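Local coordinates for protein parvulin 42 (Trypanosoma brucei brucei, PDB 6GMP) that probably catalyses the cis-trans isomerisation of peptide bonds preceding proline, through the parvulin-type PPIase domain that this chain represents, at residues E5-Y9 against A97-K101; H10-K14 against F69-S74. One frame throughout, in Å; residues are numbered along the deposited sequence.

Interaction 1: E5-Y9 against A97-K101; sequences ERHFY and AFSLK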
# COMPACT_ATOMS: atom_id res chain seq x y z
N GLU A 5 13.60 -13.50 3.17
CA GLU A 5 12.54 -12.87 3.97
C GLU A 5 12.82 -11.39 4.21
O GLU A 5 13.86 -11.04 4.78
CB GLU A 5 12.41 -13.57 5.32
CG GLU A 5 11.17 -14.42 5.48
CD GLU A 5 10.98 -14.94 6.89
OE1 GLU A 5 11.59 -14.39 7.83
OE2 GLU A 5 10.21 -15.91 7.06
N ARG A 6 11.90 -10.53 3.77
CA ARG A 6 11.98 -9.11 4.08
C ARG A 6 10.66 -8.64 4.66
O ARG A 6 9.60 -9.18 4.35
CB ARG A 6 12.35 -8.30 2.84
CG ARG A 6 13.80 -8.45 2.44
CD ARG A 6 14.13 -7.73 1.14
NE ARG A 6 15.45 -8.12 0.66
CZ ARG A 6 15.94 -7.84 -0.54
NH1 ARG A 6 15.22 -7.15 -1.41
NH2 ARG A 6 17.15 -8.25 -0.87
N HIS A 7 10.75 -7.63 5.51
CA HIS A 7 9.61 -7.11 6.24
C HIS A 7 9.02 -5.91 5.51
O HIS A 7 9.71 -4.90 5.31
CB HIS A 7 10.07 -6.70 7.64
CG HIS A 7 8.96 -6.33 8.56
ND1 HIS A 7 9.18 -5.88 9.85
CD2 HIS A 7 7.61 -6.35 8.40
CE1 HIS A 7 8.02 -5.63 10.43
NE2 HIS A 7 7.05 -5.91 9.57
N PHE A 8 7.75 -6.02 5.11
CA PHE A 8 7.07 -4.95 4.41
C PHE A 8 5.83 -4.46 5.14
O PHE A 8 5.22 -5.21 5.91
CB PHE A 8 6.65 -5.41 3.01
CG PHE A 8 7.79 -5.84 2.14
CD1 PHE A 8 8.60 -4.90 1.51
CD2 PHE A 8 8.04 -7.18 1.94
CE1 PHE A 8 9.64 -5.31 0.70
CE2 PHE A 8 9.08 -7.60 1.14
CZ PHE A 8 9.89 -6.66 0.51
N TYR A 9 5.50 -3.20 4.88
CA TYR A 9 4.18 -2.64 5.16
C TYR A 9 3.61 -2.18 3.82
O TYR A 9 4.35 -1.99 2.86
CB TYR A 9 4.26 -1.41 6.06
CG TYR A 9 4.42 -1.66 7.54
CD1 TYR A 9 5.50 -2.39 8.03
CD2 TYR A 9 3.50 -1.15 8.45
CE1 TYR A 9 5.64 -2.61 9.39
CE2 TYR A 9 3.63 -1.37 9.80
CZ TYR A 9 4.70 -2.10 10.27
OH TYR A 9 4.83 -2.31 11.62
N ALA A 97 8.38 -4.92 -4.61
CA ALA A 97 8.71 -5.06 -3.19
C ALA A 97 10.18 -5.43 -3.00
O ALA A 97 10.87 -4.84 -2.17
CB ALA A 97 7.81 -6.09 -2.53
N PHE A 98 10.65 -6.40 -3.77
CA PHE A 98 12.02 -6.90 -3.60
C PHE A 98 13.07 -6.06 -4.35
O PHE A 98 14.25 -6.38 -4.35
CB PHE A 98 12.08 -8.40 -3.92
CG PHE A 98 11.46 -9.23 -2.85
CD1 PHE A 98 12.23 -9.72 -1.81
CD2 PHE A 98 10.09 -9.46 -2.83
CE1 PHE A 98 11.65 -10.45 -0.78
CE2 PHE A 98 9.52 -10.19 -1.81
CZ PHE A 98 10.29 -10.68 -0.79
N SER A 99 12.61 -4.95 -4.92
CA SER A 99 13.51 -3.96 -5.51
C SER A 99 13.81 -2.84 -4.52
O SER A 99 14.73 -2.05 -4.73
CB SER A 99 12.88 -3.36 -6.77
OG SER A 99 11.94 -2.35 -6.44
N LEU A 100 13.04 -2.75 -3.44
CA LEU A 100 13.21 -1.68 -2.47
C LEU A 100 14.45 -1.87 -1.60
O LEU A 100 14.78 -2.98 -1.19
CB LEU A 100 11.98 -1.58 -1.56
CG LEU A 100 10.65 -1.28 -2.24
CD1 LEU A 100 9.50 -1.46 -1.24
CD2 LEU A 100 10.64 0.12 -2.83
N LYS A 101 15.11 -0.75 -1.31
CA LYS A 101 16.14 -0.72 -0.28
C LYS A 101 15.47 -0.44 1.07
O LYS A 101 14.31 -0.03 1.12
CB LYS A 101 17.18 0.35 -0.62
CG LYS A 101 17.72 0.21 -2.05
CD LYS A 101 18.93 1.09 -2.31
CE LYS A 101 18.56 2.56 -2.38
NZ LYS A 101 17.75 2.91 -3.60
O HOH W 1 13.25 -5.20 -0.93
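Phe8 drives its ring from the strand into the bend that follows helix 91-97, and Ala97, Phe98 and Leu100 receive it. The CB of Ala97 lies over one face of the Phe8 ring, 4.0 Å from its centroid and offset toward the rim. At the edge the ring meets Phe98 in a T-shaped (edge-to-face) pair: CE2 of Phe8 points at the face of Phe98, the planes are 71° apart and the centroids 5.3 Å. Phe98 reaches this place with CG beside its own backbone N and anti to the carbonyl carbon (chi1 -74°), which turns a ring rooted to one side back toward the strand. CD1 of Leu100 touches Phe8 CE1 at 4.3 Å.

Arg6, two residues earlier on the same side of the strand, reaches obliquely across Phe98. Beyond CB its chain is extended from CG to NE, which carries the guanidinium out to the turn; on the way CD alone of the aliphatic carbons comes up to the ring, 4.0 Å from Phe98 CD1. At the turn NH1 makes a weak, bent hydrogen bond (3.2 Å, 125°) to Phe98 O, which lies near the guanidinium plane. The same NH1 donates to a water, 2.8 Å away, that in turn donates to Ala97 O and Leu100 O. One nitrogen thus serves three carbonyls, one directly and two through water, and the positive charge probably suits this cluster of oxygens. Arg120 NH1 is a further donor to Leu100 O.

Leu100 N returns to Ala97 O, closing a type I beta turn. The arrangement is helix-to-sheet packing of the parvulin fold: the C-terminal end of helix 91-97 and its exit turn dock on strand 6-13, one of the two inner strands, with Ile118 of the neighbouring strand 114-120 also against Phe8 and Leu100.

Interaction 2: H10-K14 against F69-S74; sequences HVLVK and FSECGS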
# COMPACT_ATOMS: atom_id res chain seq x y z
N HIS A 10 2.30 -1.98 3.75
CA HIS A 10 1.75 -1.33 2.56
C HIS A 10 0.55 -0.45 2.86
O HIS A 10 -0.08 -0.55 3.91
CB HIS A 10 1.46 -2.33 1.41
CG HIS A 10 0.18 -3.10 1.54
ND1 HIS A 10 -0.43 -3.68 0.45
CD2 HIS A 10 -0.59 -3.39 2.61
CE1 HIS A 10 -1.53 -4.29 0.84
NE2 HIS A 10 -1.65 -4.14 2.14
N VAL A 11 0.30 0.47 1.93
CA VAL A 11 -0.95 1.19 1.81
C VAL A 11 -1.65 0.62 0.59
O VAL A 11 -1.02 0.46 -0.47
CB VAL A 11 -0.70 2.69 1.52
CG1 VAL A 11 -2.02 3.41 1.20
CG2 VAL A 11 -0.03 3.36 2.69
N LEU A 12 -2.95 0.35 0.72
CA LEU A 12 -3.76 -0.13 -0.40
C LEU A 12 -4.89 0.84 -0.70
O LEU A 12 -5.68 1.17 0.18
CB LEU A 12 -4.34 -1.51 -0.09
CG LEU A 12 -5.14 -2.15 -1.23
CD1 LEU A 12 -4.27 -2.51 -2.41
CD2 LEU A 12 -5.86 -3.40 -0.74
N VAL A 13 -4.94 1.28 -1.94
CA VAL A 13 -6.02 2.12 -2.44
C VAL A 13 -6.81 1.27 -3.43
O VAL A 13 -6.29 0.86 -4.46
CB VAL A 13 -5.46 3.39 -3.12
CG1 VAL A 13 -6.59 4.24 -3.68
CG2 VAL A 13 -4.64 4.20 -2.12
N LYS A 14 -8.06 0.99 -3.10
CA LYS A 14 -8.89 0.12 -3.92
C LYS A 14 -9.57 0.91 -5.01
O LYS A 14 -9.53 2.15 -5.04
CB LYS A 14 -9.92 -0.59 -3.03
CG LYS A 14 -9.29 -1.58 -2.08
CD LYS A 14 -10.33 -2.37 -1.32
CE LYS A 14 -9.67 -3.35 -0.38
NZ LYS A 14 -10.62 -4.42 0.05
N PHE A 69 -5.15 6.65 4.72
CA PHE A 69 -5.57 6.30 3.37
C PHE A 69 -5.75 4.81 3.07
O PHE A 69 -6.46 4.49 2.12
CB PHE A 69 -4.60 6.87 2.32
CG PHE A 69 -4.55 8.37 2.27
CD1 PHE A 69 -5.58 9.10 1.68
CD2 PHE A 69 -3.47 9.06 2.80
CE1 PHE A 69 -5.53 10.48 1.62
CE2 PHE A 69 -3.42 10.44 2.75
CZ PHE A 69 -4.45 11.15 2.16
N SER A 70 -5.13 3.90 3.82
CA SER A 70 -5.19 2.50 3.41
C SER A 70 -6.59 1.93 3.60
O SER A 70 -7.28 2.24 4.57
CB SER A 70 -4.18 1.63 4.14
OG SER A 70 -4.21 0.34 3.53
N GLU A 71 -6.97 1.08 2.66
CA GLU A 71 -8.28 0.43 2.66
C GLU A 71 -8.14 -1.09 2.84
O GLU A 71 -9.11 -1.82 2.72
CB GLU A 71 -9.01 0.79 1.36
CG GLU A 71 -9.37 2.27 1.36
CD GLU A 71 -9.76 2.83 0.01
OE1 GLU A 71 -9.59 2.17 -1.04
OE2 GLU A 71 -10.24 3.98 -0.00
N CYS A 72 -6.92 -1.53 3.15
CA CYS A 72 -6.63 -2.93 3.41
C CYS A 72 -6.88 -3.29 4.86
O CYS A 72 -6.69 -2.46 5.75
CB CYS A 72 -5.17 -3.22 3.06
SG CYS A 72 -4.64 -4.92 3.34
N GLY A 73 -7.27 -4.53 5.11
CA GLY A 73 -7.45 -5.00 6.47
C GLY A 73 -6.17 -4.90 7.29
O GLY A 73 -6.24 -4.80 8.52
N SER A 74 -5.02 -4.93 6.62
CA SER A 74 -3.75 -4.79 7.32
C SER A 74 -3.64 -3.46 8.06
O SER A 74 -2.78 -3.30 8.93
CB SER A 74 -2.57 -4.93 6.36
OG SER A 74 -2.59 -3.92 5.38
O HOH W 2 -2.58 -1.10 5.00
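Ser70 OG is gripped from several directions. Leu12 N donates to it in a nearly straight bond of 3.1 Å (168°), Cys72 N adds a weak one from within its own loop, and a water sits 2.6 Å from it. The hydroxyl is placed for this by a first torsion that sets OG opposite the backbone N (chi1 -172°). The same water donates to His10 O and lies 2.8 Å from Ser74 OG, tying the strand carbonyl to two serines of the loop.

One residue further on, the backbones meet directly: Glu71 N donates to Leu12 O at 2.8 Å, in the carbonyl plane. Glu71 then extends its side chain to bring OE1 to Lys14 N, 2.8 Å away and nearly on the carboxylate's C-O axis. OE1 also pairs with Arg35 NH1, whereas Lys14 NZ turns instead to the carbonyls of Arg20 and Ser22. Arg35 NH1 bonds to Lys14 O as well, so Glu71 and Arg35 together hold the backbone of Lys14, just past the end of the strand.

Between these polar contacts, Cys72 CB packs on Leu12 CB at 3.7 Å. The Cys72 sulfur stands at the edge of the His10 ring, 3.3 Å from NE2; it accepts a hydrogen bond from Ser74 N. The other ring nitrogen of His10, ND1, is hydrogen-bonded to ND1 of His116, from strand 114-120. Paired histidines on the two central strands, with a cysteine beside them, are characteristic of the parvulin active site, and this arrangement is consistent with that catalytic core.

How the interactions relate
Both interactions use strand 6-13, one of the two inner strands, taking adjoining runs of it: interaction 1 its start, interaction 2 its later half. Their centres lie about 17 Å apart and no other touch joins them. The bend 97-101 docks mainly through side chains, with an arginine bonding weakly and through water, while the loop 69-74 is hydrogen-bonded to the strand's backbone and sets Cys72 at the edge of the His10 ring. Interaction 2 is central, about 5 Å from the chain's centre, and holds the His10-His116 pair expected at the parvulin active site; interaction 1, at about 12 Å, fixes the end of helix 91-97 to the sheet. Strand 114-120 borders both.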